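Local coordinates for endo-beta-1,4-glucanase (Cryptopygus antarcticus, PDB 5H4U), which hydrolyses internal beta-1,4-glucosidic linkages in carboxymethylcellulose, lichenan and barley beta-glucan, releasing mainly cellobiose, cellotriose and cellotetraose from carboxymethylcellulose, at residues Arg48-Asn53 / Tyr72-Gln77; Val85-Ala90 / Pro210-Gln215; Thr114-Gln119 / Trp193-Asp198; Ser171-Cys176 / Gly186-Phe191. All blocks are in the same frame, centred on the assembly; numbering follows the deposited sequence.

Interaction 1: Arg48-Asn53 / Tyr72-Gln77; sequences RTCKAN and YVCNDQ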
loop_
_atom_site.group_PDB
_atom_site.type_symbol
_atom_site.label_atom_id
_atom_site.label_comp_id
_atom_site.label_asym_id
_atom_site.label_seq_id
_atom_site.Cartn_x
_atom_site.Cartn_y
_atom_site.Cartn_z
ATOM N N ARG A 48 -1.825 11.424 -3.659
ATOM C CA ARG A 48 -0.729 11.976 -4.444
ATOM C C ARG A 48 -0.033 10.893 -5.275
ATOM O O ARG A 48 0.271 9.806 -4.777
ATOM C CB ARG A 48 0.269 12.625 -3.481
ATOM C CG ARG A 48 1.441 13.317 -4.090
ATOM C CD ARG A 48 2.450 13.568 -3.009
ATOM N NE ARG A 48 3.706 14.004 -3.597
ATOM C CZ ARG A 48 4.891 13.415 -3.439
ATOM N NH1 ARG A 48 5.032 12.330 -2.678
ATOM N NH2 ARG A 48 5.943 13.931 -4.061
ATOM N N THR A 49 0.195 11.168 -6.552
ATOM C CA THR A 49 1.041 10.303 -7.356
ATOM C C THR A 49 2.262 11.067 -7.851
ATOM O O THR A 49 2.353 12.291 -7.762
ATOM C CB THR A 49 0.284 9.645 -8.532
ATOM O OG1 THR A 49 -0.673 10.548 -9.084
ATOM C CG2 THR A 49 -0.417 8.391 -8.049
ATOM N N CYS A 50 3.240 10.321 -8.316
ATOM C CA CYS A 50 4.526 10.911 -8.594
ATOM C C CYS A 50 4.986 10.559 -9.994
ATOM O O CYS A 50 4.441 9.675 -10.675
ATOM C CB CYS A 50 5.567 10.456 -7.557
ATOM S SG CYS A 50 5.371 11.225 -5.935
ATOM N N LYS A 51 6.046 11.240 -10.386
ATOM C CA LYS A 51 6.740 10.923 -11.608
ATOM C C LYS A 51 7.558 9.660 -11.383
ATOM O O LYS A 51 7.618 9.115 -10.279
ATOM C CB LYS A 51 7.635 12.086 -12.009
ATOM C CG LYS A 51 6.888 13.288 -12.504
ATOM C CD LYS A 51 7.435 13.702 -13.863
ATOM C CE LYS A 51 8.983 13.674 -13.872
ATOM N NZ LYS A 51 9.540 14.142 -15.193
ATOM N N ALA A 52 8.217 9.200 -12.439
ATOM C CA ALA A 52 8.991 7.969 -12.354
ATOM C C ALA A 52 9.970 7.964 -11.202
ATOM O O ALA A 52 10.220 6.914 -10.614
ATOM C CB ALA A 52 9.750 7.759 -13.659
ATOM N N ASN A 53 10.497 9.122 -10.824
ATOM C CA ASN A 53 11.549 9.107 -9.822
ATOM C C ASN A 53 11.025 8.759 -8.440
ATOM O O ASN A 53 11.825 8.473 -7.547
ATOM C CB ASN A 53 12.292 10.437 -9.824
ATOM C CG ASN A 53 11.419 11.604 -9.451
ATOM O OD1 ASN A 53 10.398 11.447 -8.759
ATOM N ND2 ASN A 53 11.789 12.794 -9.928
ATOM N N TYR A 72 3.307 7.209 -11.178
ATOM C CA TYR A 72 3.642 6.056 -10.334
ATOM C C TYR A 72 3.294 6.328 -8.877
ATOM O O TYR A 72 2.921 7.445 -8.504
ATOM C CB TYR A 72 5.127 5.690 -10.463
ATOM C CG TYR A 72 5.487 5.280 -11.870
ATOM C CD1 TYR A 72 5.398 3.951 -12.261
ATOM C CD2 TYR A 72 5.850 6.211 -12.813
ATOM C CE1 TYR A 72 5.693 3.566 -13.533
ATOM C CE2 TYR A 72 6.143 5.840 -14.087
ATOM C CZ TYR A 72 6.072 4.512 -14.445
ATOM O OH TYR A 72 6.365 4.131 -15.729
ATOM N N VAL A 73 3.391 5.281 -8.051
ATOM C CA VAL A 73 3.250 5.462 -6.607
ATOM C C VAL A 73 4.492 6.156 -6.054
ATOM O O VAL A 73 5.616 5.943 -6.525
ATOM C CB VAL A 73 2.990 4.118 -5.894
ATOM C CG1 VAL A 73 4.092 3.142 -6.171
ATOM C CG2 VAL A 73 2.830 4.340 -4.374
ATOM N N CYS A 74 4.292 6.976 -5.024
ATOM C CA CYS A 74 5.369 7.804 -4.494
ATOM C C CYS A 74 6.234 7.028 -3.501
ATOM O O CYS A 74 5.735 6.197 -2.730
ATOM C CB CYS A 74 4.783 9.049 -3.828
ATOM S SG CYS A 74 3.881 10.232 -4.940
ATOM N N ASN A 75 7.545 7.322 -3.511
ATOM C CA ASN A 75 8.472 6.697 -2.570
ATOM C C ASN A 75 7.964 6.912 -1.157
ATOM O O ASN A 75 8.159 6.072 -0.270
ATOM C CB ASN A 75 9.868 7.299 -2.728
ATOM C CG ASN A 75 10.531 6.937 -4.050
ATOM O OD1 ASN A 75 10.347 5.845 -4.557
ATOM N ND2 ASN A 75 11.312 7.862 -4.607
ATOM N N ASP A 76 7.215 7.992 -0.989
ATOM C CA ASP A 76 6.613 8.449 0.243
ATOM C C ASP A 76 5.590 7.474 0.797
ATOM O O ASP A 76 5.252 7.533 1.988
ATOM C CB ASP A 76 5.852 9.719 -0.140
ATOM C CG ASP A 76 6.022 10.805 0.818
ATOM O OD1 ASP A 76 6.592 10.516 1.874
ATOM O OD2 ASP A 76 5.588 11.941 0.512
ATOM N N GLN A 77 5.094 6.569 -0.032
ATOM C CA GLN A 77 4.013 5.698 0.376
ATOM C C GLN A 77 4.486 4.298 0.742
ATOM O O GLN A 77 3.755 3.322 0.564
ATOM C CB GLN A 77 2.941 5.735 -0.713
ATOM C CG GLN A 77 2.049 6.975 -0.472
ATOM C CD GLN A 77 1.200 7.388 -1.656
ATOM O OE1 GLN A 77 0.754 6.557 -2.442
ATOM N NE2 GLN A 77 0.971 8.693 -1.788
HETATM O O HOH W 1 0.701 7.270 -4.844
HETATM O O HOH W 2 3.111 10.806 -1.353
#
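Arg48 reaches across to Cys74 and Asp76 along almost the whole length of its side chain. CB lies nearest the amide of Gln77. With CG anti to the backbone N (chi1 -177°) the chain runs out extended, and CG, CD and NE pass Cys74 SG in turn. The guanidinium then lies with one face over the disulfide, Arg48 CZ 3.7 Å from Cys74 SG. At the tip, Arg48 NH1 forms a salt bridge of 3.3 Å to Asp76 OD2, with the carboxylate turned nearly perpendicular to the guanidinium; NH1 also donates to a water, while NE turns to Thr57 OG1. Arginine suits this place: its flat, charged end covers sulfur and still reaches an acid. Arg48 O accepts from Gln77 NE2 at 3.3 Å and from a water that also donates to Gln77 OE1. Farther along the pair, Cys50 and Tyr72 exchange two backbone hydrogen bonds, Cys50 N to Tyr72 O at 2.9 Å and Tyr72 N to Cys50 O at 2.8 Å. Asn75 ND2 donates in the carbonyl plane to a lone pair of Asn53 O. This single antiparallel bridge, locked by the Cys50-Cys74 disulfide, ties together two parts of the long loop between strands 19-27 and 80-82 in this disulfide-rich family 45 glucanase.

Interaction 2: Val85-Ala90 / Pro210-Gln215; sequences VGYGFA and PTILTQ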
loop_
_atom_site.group_PDB
_atom_site.type_symbol
_atom_site.label_atom_id
_atom_site.label_comp_id
_atom_site.label_asym_id
_atom_site.label_seq_id
_atom_site.Cartn_x
_atom_site.Cartn_y
_atom_site.Cartn_z
ATOM N N VAL A 85 4.492 1.251 16.547
ATOM C CA VAL A 85 3.302 1.084 15.731
ATOM C C VAL A 85 3.707 1.114 14.273
ATOM O O VAL A 85 4.497 1.972 13.858
ATOM C CB VAL A 85 2.260 2.170 16.028
ATOM C CG1 VAL A 85 0.959 1.853 15.309
ATOM C CG2 VAL A 85 2.036 2.262 17.520
ATOM N N GLY A 86 3.174 0.168 13.498
ATOM C CA GLY A 86 3.370 0.198 12.073
ATOM C C GLY A 86 2.445 1.191 11.395
ATOM O O GLY A 86 1.361 1.519 11.889
ATOM N N TYR A 87 2.905 1.690 10.249
ATOM C CA TYR A 87 2.155 2.642 9.445
ATOM C C TYR A 87 2.385 2.325 7.981
ATOM O O TYR A 87 3.464 1.880 7.598
ATOM C CB TYR A 87 2.544 4.092 9.748
ATOM C CG TYR A 87 1.981 4.547 11.057
ATOM C CD1 TYR A 87 0.718 5.092 11.131
ATOM C CD2 TYR A 87 2.705 4.397 12.240
ATOM C CE1 TYR A 87 0.190 5.490 12.335
ATOM C CE2 TYR A 87 2.183 4.790 13.457
ATOM C CZ TYR A 87 0.924 5.338 13.493
ATOM O OH TYR A 87 0.387 5.730 14.698
ATOM N N GLY A 88 1.360 2.507 7.166
ATOM C CA GLY A 88 1.565 2.266 5.757
ATOM C C GLY A 88 0.323 2.545 4.951
ATOM O O GLY A 88 -0.638 3.160 5.418
ATOM N N PHE A 89 0.377 2.081 3.720
ATOM C CA PHE A 89 -0.708 2.231 2.777
ATOM C C PHE A 89 -1.088 0.849 2.258
ATOM O O PHE A 89 -0.295 -0.097 2.306
ATOM C CB PHE A 89 -0.286 3.222 1.682
ATOM C CG PHE A 89 0.147 4.554 2.245
ATOM C CD1 PHE A 89 -0.764 5.592 2.387
ATOM C CD2 PHE A 89 1.445 4.746 2.703
ATOM C CE1 PHE A 89 -0.385 6.802 2.941
ATOM C CE2 PHE A 89 1.833 5.958 3.261
ATOM C CZ PHE A 89 0.923 6.987 3.378
ATOM N N ALA A 90 -2.328 0.720 1.809
ATOM C CA ALA A 90 -2.809 -0.598 1.442
ATOM C C ALA A 90 -3.905 -0.502 0.391
ATOM O O ALA A 90 -4.564 0.529 0.221
ATOM C CB ALA A 90 -3.325 -1.359 2.659
ATOM N N PRO A 210 -4.576 9.392 10.737
ATOM C CA PRO A 210 -3.580 10.231 11.414
ATOM C C PRO A 210 -2.845 11.119 10.422
ATOM O O PRO A 210 -2.698 10.785 9.246
ATOM C CB PRO A 210 -2.633 9.214 12.050
ATOM C CG PRO A 210 -2.744 7.993 11.158
ATOM C CD PRO A 210 -4.146 7.983 10.618
ATOM N N THR A 211 -2.375 12.267 10.912
ATOM C CA THR A 211 -1.630 13.169 10.042
ATOM C C THR A 211 -0.304 12.581 9.602
ATOM O O THR A 211 0.249 13.033 8.599
ATOM C CB THR A 211 -1.338 14.510 10.715
ATOM O OG1 THR A 211 -0.508 14.292 11.862
ATOM C CG2 THR A 211 -2.622 15.204 11.131
ATOM N N ILE A 212 0.242 11.602 10.323
ATOM C CA ILE A 212 1.504 11.061 9.848
ATOM C C ILE A 212 1.325 10.256 8.567
ATOM O O ILE A 212 2.290 10.064 7.825
ATOM C CB ILE A 212 2.244 10.266 10.943
ATOM C CG1 ILE A 212 3.718 10.159 10.538
ATOM C CG2 ILE A 212 1.572 8.941 11.270
ATOM C CD1 ILE A 212 4.619 9.618 11.561
ATOM N N LEU A 213 0.110 9.805 8.270
ATOM C CA LEU A 213 -0.191 9.200 6.979
ATOM C C LEU A 213 -0.712 10.240 5.980
ATOM O O LEU A 213 -0.209 10.340 4.857
ATOM C CB LEU A 213 -1.210 8.064 7.175
ATOM C CG LEU A 213 -0.664 6.753 7.754
ATOM C CD1 LEU A 213 -1.781 5.769 8.104
ATOM C CD2 LEU A 213 0.342 6.101 6.802
ATOM N N THR A 214 -1.697 11.044 6.384
ATOM C CA THR A 214 -2.323 11.982 5.452
ATOM C C THR A 214 -1.402 13.116 5.037
ATOM O O THR A 214 -1.635 13.733 3.996
ATOM C CB THR A 214 -3.602 12.588 6.038
ATOM O OG1 THR A 214 -3.266 13.561 7.032
ATOM C CG2 THR A 214 -4.454 11.523 6.655
ATOM N N GLN A 215 -0.376 13.425 5.812
ATOM C CA GLN A 215 0.581 14.409 5.333
ATOM C C GLN A 215 1.449 13.835 4.221
ATOM O O GLN A 215 2.009 14.596 3.426
ATOM C CB GLN A 215 1.403 14.937 6.517
ATOM C CG GLN A 215 2.812 15.397 6.228
ATOM C CD GLN A 215 3.841 14.499 6.917
ATOM O OE1 GLN A 215 3.803 14.323 8.149
ATOM N NE2 GLN A 215 4.762 13.914 6.127
#
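The rings of Tyr87 and Phe89 receive the helix beginning at Thr211, each taking a methyl group on one face. Ile212 CG2 sits over the Tyr87 ring, offset toward its rim, 4.1 Å from the centroid in a CH-pi contact. At the edge of the same ring, Leu213 CD1 lies in plane, 4.0 Å from Tyr87 CD1, and Pro210 CG approaches CE1. Phe89 offers a face to the other methyl of the leucine: Leu213 CD2 is 4.0 Å from the Phe89 centroid, 28° off the normal, and comes to 3.6 Å from Phe89 CZ. At the edge of this ring, in its plane, lies Leu213 O, close to CZ. Leucine fits because its fork straddles the space between the two aromatics, one prong to each, while CD2 also rests on Gly88 O, the one atom the glycine brings to the leucine methyl. Ile212 can use its branch methyl because CG1 swings anti to the backbone N, leaving CG2 turned to the tyrosine. Pro210 occupies the N-cap position, and its carbonyl O accepts from both Leu213 N and Thr214 N. Phe80 of the neighbouring strand 80-82 also meets Ile212 and Leu213. The contact is apolar packing of helix 211-217, its segment axis at 32° to that of the strand, against strand 85-94 of the double-psi beta-barrel that characterises glycosyl hydrolase family 45.

Interaction 3: Thr114-Gln119 / Trp193-Asp198; sequences TAISGQ and WFKNAD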
loop_
_atom_site.group_PDB
_atom_site.type_symbol
_atom_site.label_atom_id
_atom_site.label_comp_id
_atom_site.label_asym_id
_atom_site.label_seq_id
_atom_site.Cartn_x
_atom_site.Cartn_y
_atom_site.Cartn_z
ATOM N N THR A 114 0.674 -14.226 13.184
ATOM C CA THR A 114 1.996 -14.763 12.848
ATOM C C THR A 114 3.009 -14.470 13.938
ATOM O O THR A 114 2.667 -14.339 15.112
ATOM C CB THR A 114 2.549 -14.208 11.539
ATOM O OG1 THR A 114 2.753 -12.796 11.670
ATOM C CG2 THR A 114 1.620 -14.543 10.350
ATOM N N ALA A 115 4.273 -14.404 13.564
ATOM C CA ALA A 115 5.253 -13.916 14.514
ATOM C C ALA A 115 4.978 -12.466 14.908
ATOM O O ALA A 115 5.534 -12.001 15.905
ATOM C CB ALA A 115 6.659 -14.073 13.943
ATOM N N ILE A 116 4.170 -11.734 14.138
ATOM C CA ILE A 116 3.812 -10.355 14.473
ATOM C C ILE A 116 2.429 -10.275 15.130
ATOM O O ILE A 116 1.825 -9.201 15.174
ATOM C CB ILE A 116 3.903 -9.425 13.253
ATOM C CG1 ILE A 116 2.854 -9.777 12.208
ATOM C CG2 ILE A 116 5.261 -9.524 12.640
ATOM C CD1 ILE A 116 2.850 -8.866 11.009
ATOM N N SER A 117 1.908 -11.408 15.608
ATOM C CA SER A 117 0.646 -11.447 16.348
ATOM C C SER A 117 0.684 -10.510 17.547
ATOM O O SER A 117 1.651 -10.506 18.311
ATOM C CB SER A 117 0.359 -12.869 16.814
ATOM O OG SER A 117 -0.939 -12.967 17.366
ATOM N N GLY A 118 -0.361 -9.704 17.696
ATOM C CA GLY A 118 -0.420 -8.722 18.744
ATOM C C GLY A 118 0.050 -7.347 18.336
ATOM O O GLY A 118 -0.281 -6.365 19.016
ATOM N N GLN A 119 0.823 -7.252 17.256
ATOM C CA GLN A 119 1.332 -5.979 16.789
ATOM C C GLN A 119 0.249 -5.208 16.042
ATOM O O GLN A 119 -0.733 -5.767 15.544
ATOM C CB GLN A 119 2.565 -6.165 15.890
ATOM C CG GLN A 119 3.729 -6.891 16.541
ATOM C CD GLN A 119 4.953 -7.003 15.627
ATOM O OE1 GLN A 119 5.176 -6.153 14.764
ATOM N NE2 GLN A 119 5.753 -8.053 15.820
ATOM N N TRP A 193 10.418 -5.012 11.406
ATOM C CA TRP A 193 9.223 -4.856 12.227
ATOM C C TRP A 193 8.153 -5.858 11.828
ATOM O O TRP A 193 7.446 -6.402 12.686
ATOM C CB TRP A 193 8.693 -3.433 12.074
ATOM C CG TRP A 193 7.480 -3.066 12.908
ATOM C CD1 TRP A 193 7.479 -2.311 14.046
ATOM C CD2 TRP A 193 6.102 -3.391 12.652
ATOM N NE1 TRP A 193 6.203 -2.150 14.515
ATOM C CE2 TRP A 193 5.337 -2.812 13.688
ATOM C CE3 TRP A 193 5.446 -4.127 11.661
ATOM C CZ2 TRP A 193 3.953 -2.942 13.763
ATOM C CZ3 TRP A 193 4.081 -4.269 11.742
ATOM C CH2 TRP A 193 3.343 -3.671 12.785
ATOM N N PHE A 194 8.027 -6.111 10.522
ATOM C CA PHE A 194 7.025 -6.994 9.949
ATOM C C PHE A 194 7.427 -8.460 10.024
ATOM O O PHE A 194 6.578 -9.330 9.856
ATOM C CB PHE A 194 6.796 -6.563 8.499
ATOM C CG PHE A 194 5.591 -7.167 7.837
ATOM C CD1 PHE A 194 4.316 -6.654 8.061
ATOM C CD2 PHE A 194 5.735 -8.228 6.964
ATOM C CE1 PHE A 194 3.212 -7.188 7.425
ATOM C CE2 PHE A 194 4.628 -8.770 6.343
ATOM C CZ PHE A 194 3.360 -8.237 6.572
ATOM N N LYS A 195 8.711 -8.746 10.255
ATOM C CA LYS A 195 9.227 -10.089 10.549
ATOM C C LYS A 195 9.009 -11.070 9.417
ATOM O O LYS A 195 8.970 -12.277 9.650
ATOM C CB LYS A 195 8.628 -10.654 11.832
ATOM C CG LYS A 195 9.284 -10.105 13.058
ATOM C CD LYS A 195 8.643 -10.602 14.335
ATOM C CE LYS A 195 8.986 -9.690 15.477
ATOM N NZ LYS A 195 8.308 -10.116 16.693
ATOM N N ASN A 196 8.895 -10.568 8.189
ATOM C CA ASN A 196 8.579 -11.376 7.013
ATOM C C ASN A 196 7.395 -12.313 7.257
ATOM O O ASN A 196 7.297 -13.386 6.661
ATOM C CB ASN A 196 9.822 -12.140 6.574
ATOM C CG ASN A 196 9.686 -12.737 5.198
ATOM O OD1 ASN A 196 8.905 -12.254 4.360
ATOM N ND2 ASN A 196 10.475 -13.769 4.936
ATOM N N ALA A 197 6.442 -11.855 8.061
ATOM C CA ALA A 197 5.198 -12.574 8.282
ATOM C C ALA A 197 4.543 -12.886 6.957
ATOM O O ALA A 197 4.558 -12.067 6.035
ATOM C CB ALA A 197 4.246 -11.739 9.133
ATOM N N ASP A 198 3.990 -14.085 6.853
ATOM C CA ASP A 198 3.369 -14.562 5.618
ATOM C C ASP A 198 1.853 -14.473 5.759
ATOM O O ASP A 198 1.242 -15.294 6.450
ATOM C CB ASP A 198 3.828 -15.989 5.337
ATOM C CG ASP A 198 3.559 -16.423 3.935
ATOM O OD1 ASP A 198 3.264 -15.561 3.068
ATOM O OD2 ASP A 198 3.669 -17.640 3.690
#
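Gln119 stands upright on Trp193, its amide plane almost perpendicular (89°) to the indole and its end over the centre of the ring face. The two side chains run in opposite directions, and Gln119 CB reaches the rim at Trp193 CH2, 4.1 Å away. The indole NE1 points elsewhere, to Asn84 O. With an alanine in place of Trp193, the Gln119 amide is likely to lose the broad face it stands on, and Asn84 O its donor. Ile116 is turned to the neighbouring ring: Ile116 CD1 lies over one face of Phe194, 4.3 Å from the centroid and 27° off the normal, and also touches Ala197 CB at 3.7 Å. The branched isoleucine serves two surfaces at once, since Ile116 CG2, anti to the carbonyl carbon, packs on Lys195 CB at 3.6 Å. The lysine chain continues extended beside Ala115 CB, ending in a weak hydrogen bond of 3.4 Å from Lys195 NZ to Ala115 O. Thr114 OG1 accepts from Ile116 N, an ST turn, within a type I turn from Thr114 to Ser117. A type II turn from Ile116 to Gln119 follows, with Gly118 at backbone angles that favour glycine; together they connect antiparallel strands 106-111 and 120-128.

Interaction 4: Ser171-Cys176 / Gly186-Phe191; sequences SSQSEC and GCNWRF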
loop_
_atom_site.group_PDB
_atom_site.type_symbol
_atom_site.label_atom_id
_atom_site.label_comp_id
_atom_site.label_asym_id
_atom_site.label_seq_id
_atom_site.Cartn_x
_atom_site.Cartn_y
_atom_site.Cartn_z
ATOM N N SER A 171 12.751 -13.206 -1.027
ATOM C CA SER A 171 12.731 -14.139 0.097
ATOM C C SER A 171 13.634 -13.727 1.243
ATOM O O SER A 171 13.430 -14.190 2.369
ATOM C CB SER A 171 13.186 -15.534 -0.333
ATOM O OG SER A 171 12.352 -16.081 -1.317
ATOM N N SER A 172 14.584 -12.842 1.003
ATOM C CA SER A 172 15.620 -12.585 1.971
ATOM C C SER A 172 15.851 -11.097 2.022
ATOM O O SER A 172 15.794 -10.416 0.995
ATOM C CB SER A 172 16.909 -13.286 1.574
ATOM O OG SER A 172 16.643 -14.661 1.394
ATOM N N GLN A 173 16.152 -10.615 3.215
ATOM C CA GLN A 173 16.564 -9.241 3.358
ATOM C C GLN A 173 17.833 -8.967 2.567
ATOM O O GLN A 173 18.037 -7.824 2.136
ATOM C CB GLN A 173 16.772 -8.975 4.849
ATOM C CG GLN A 173 17.121 -7.553 5.223
ATOM C CD GLN A 173 18.602 -7.279 5.090
ATOM O OE1 GLN A 173 19.423 -8.197 5.100
ATOM N NE2 GLN A 173 18.953 -6.018 4.930
ATOM N N SER A 174 18.645 -10.008 2.290
ATOM C CA SER A 174 19.821 -9.840 1.433
ATOM C C SER A 174 19.428 -9.362 0.038
ATOM O O SER A 174 20.130 -8.540 -0.565
ATOM C CB SER A 174 20.624 -11.144 1.341
ATOM O OG SER A 174 20.089 -12.060 0.391
ATOM N N GLU A 175 18.293 -9.832 -0.479
ATOM C CA GLU A 175 17.843 -9.384 -1.786
ATOM C C GLU A 175 17.224 -7.990 -1.773
ATOM O O GLU A 175 16.898 -7.473 -2.856
ATOM C CB GLU A 175 16.875 -10.390 -2.406
ATOM C CG GLU A 175 17.493 -11.739 -2.659
ATOM C CD GLU A 175 16.470 -12.830 -2.869
ATOM O OE1 GLU A 175 15.965 -13.342 -1.854
ATOM O OE2 GLU A 175 16.146 -13.164 -4.049
ATOM N N CYS A 176 17.098 -7.342 -0.609
ATOM C CA CYS A 176 16.660 -5.948 -0.633
ATOM C C CYS A 176 17.617 -5.062 -1.429
ATOM O O CYS A 176 17.185 -4.041 -1.962
ATOM C CB CYS A 176 16.487 -5.425 0.790
ATOM S SG CYS A 176 14.854 -5.788 1.536
ATOM N N GLY A 186 11.425 0.542 2.871
ATOM C CA GLY A 186 10.201 -0.236 2.955
ATOM C C GLY A 186 10.485 -1.713 2.874
ATOM O O GLY A 186 10.030 -2.498 3.711
ATOM N N CYS A 187 11.311 -2.092 1.901
ATOM C CA CYS A 187 11.765 -3.466 1.777
ATOM C C CYS A 187 12.237 -3.983 3.124
ATOM O O CYS A 187 11.716 -4.982 3.632
ATOM C CB CYS A 187 12.882 -3.529 0.737
ATOM S SG CYS A 187 13.361 -5.139 0.257
ATOM N N ASN A 188 13.151 -3.247 3.765
ATOM C CA ASN A 188 13.731 -3.721 5.021
ATOM C C ASN A 188 12.687 -3.829 6.123
ATOM O O ASN A 188 12.727 -4.761 6.941
ATOM C CB ASN A 188 14.901 -2.825 5.425
ATOM C CG ASN A 188 16.187 -3.209 4.691
ATOM O OD1 ASN A 188 16.551 -4.390 4.628
ATOM N ND2 ASN A 188 16.819 -2.238 4.053
ATOM N N TRP A 189 11.744 -2.888 6.155
ATOM C CA TRP A 189 10.653 -2.945 7.120
ATOM C C TRP A 189 9.963 -4.306 7.112
ATOM O O TRP A 189 9.562 -4.817 8.162
ATOM C CB TRP A 189 9.684 -1.825 6.790
ATOM C CG TRP A 189 8.502 -1.651 7.657
ATOM C CD1 TRP A 189 8.368 -0.790 8.701
ATOM C CD2 TRP A 189 7.231 -2.299 7.493
ATOM N NE1 TRP A 189 7.098 -0.885 9.214
ATOM C CE2 TRP A 189 6.383 -1.802 8.488
ATOM C CE3 TRP A 189 6.742 -3.264 6.607
ATOM C CZ2 TRP A 189 5.072 -2.237 8.628
ATOM C CZ3 TRP A 189 5.452 -3.692 6.747
ATOM C CH2 TRP A 189 4.628 -3.186 7.751
ATOM N N ARG A 190 9.863 -4.932 5.941
ATOM C CA ARG A 190 9.180 -6.213 5.853
ATOM C C ARG A 190 9.899 -7.307 6.653
ATOM O O ARG A 190 9.252 -8.232 7.170
ATOM C CB ARG A 190 9.044 -6.606 4.386
ATOM C CG ARG A 190 8.485 -7.976 4.157
ATOM C CD ARG A 190 8.829 -8.448 2.781
ATOM N NE ARG A 190 8.642 -9.884 2.661
ATOM C CZ ARG A 190 8.933 -10.585 1.577
ATOM N NH1 ARG A 190 9.413 -9.994 0.493
ATOM N NH2 ARG A 190 8.749 -11.886 1.589
ATOM N N PHE A 191 11.225 -7.221 6.769
ATOM C CA PHE A 191 11.988 -8.222 7.487
ATOM C C PHE A 191 12.335 -7.824 8.907
ATOM O O PHE A 191 12.799 -8.680 9.671
ATOM C CB PHE A 191 13.274 -8.547 6.731
ATOM C CG PHE A 191 13.036 -9.127 5.393
ATOM C CD1 PHE A 191 12.676 -10.455 5.289
ATOM C CD2 PHE A 191 13.139 -8.364 4.249
ATOM C CE1 PHE A 191 12.434 -11.023 4.077
ATOM C CE2 PHE A 191 12.893 -8.936 3.021
ATOM C CZ PHE A 191 12.540 -10.270 2.938
#
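Phe191 and Cys187 reach Gln173 and Cys176 through different first torsions: the phenyl leaves with CG anti to the carbonyl carbon, while Cys187 SG is anti to the backbone N (chi1 -170°). The cysteine torsion brings SG to Cys176, forming the disulfide between 3-10 segment 173-176 and helix 184-191, with Cys176 SG bonded to Cys187 SG at 2.1 Å. Beside it the Phe191 ring is sandwiched. One face lies on Arg190, whose guanidinium in turn has Phe191 CZ over its centre; on the opposite face Gln173 N sits over the ring centre, with Ser172 C close to CZ and Gln173 CB 4.1 Å from the Phe191 centroid in a CH-pi contact. Cys176 SG comes in at the edge instead, 4.0 Å from Phe191 CE2, a sulfur-aromatic contact. A flat, apolar residue suits this layer between backbone and arginine. A serine here would probably open a gap between the turn and the helix, leaving Arg190 without the ring lying over its guanidinium and Cys176 SG without its aromatic neighbour. The glutamine bends at its second torsion, which carries its amide across to Asn188. The two amides are nearly coplanar, 29° apart, and Gln173 NE2 donates to Asn188 OD1 at 2.9 Å, with a hydrogen-bond angle of 160°.

In the fold
From the N terminus, strand 19-27 leads into a long loop, where interaction 1 draws residues 48-53 and 72-77 together and is complete before strand 80-82 begins. Interaction 2 opens next, on strand 85-94, and closes only at helix 211-217, spanning most of the remaining chain. Within that span lies interaction 3, joining the turns before strand 120-128 to the loop ahead of strand 201-207, and within that in turn lies interaction 4, a short closure that fastens residues 171-176 to helix 184-191. Neighbours meet: Phe89 packs on Gln77 O, Trp193 on Gly86, and Arg190 O probably receives Asn196 N. Interaction 2 ties a helix to a barrel strand, while interactions 1 and 3 join loops on opposite sides of the chain's centre.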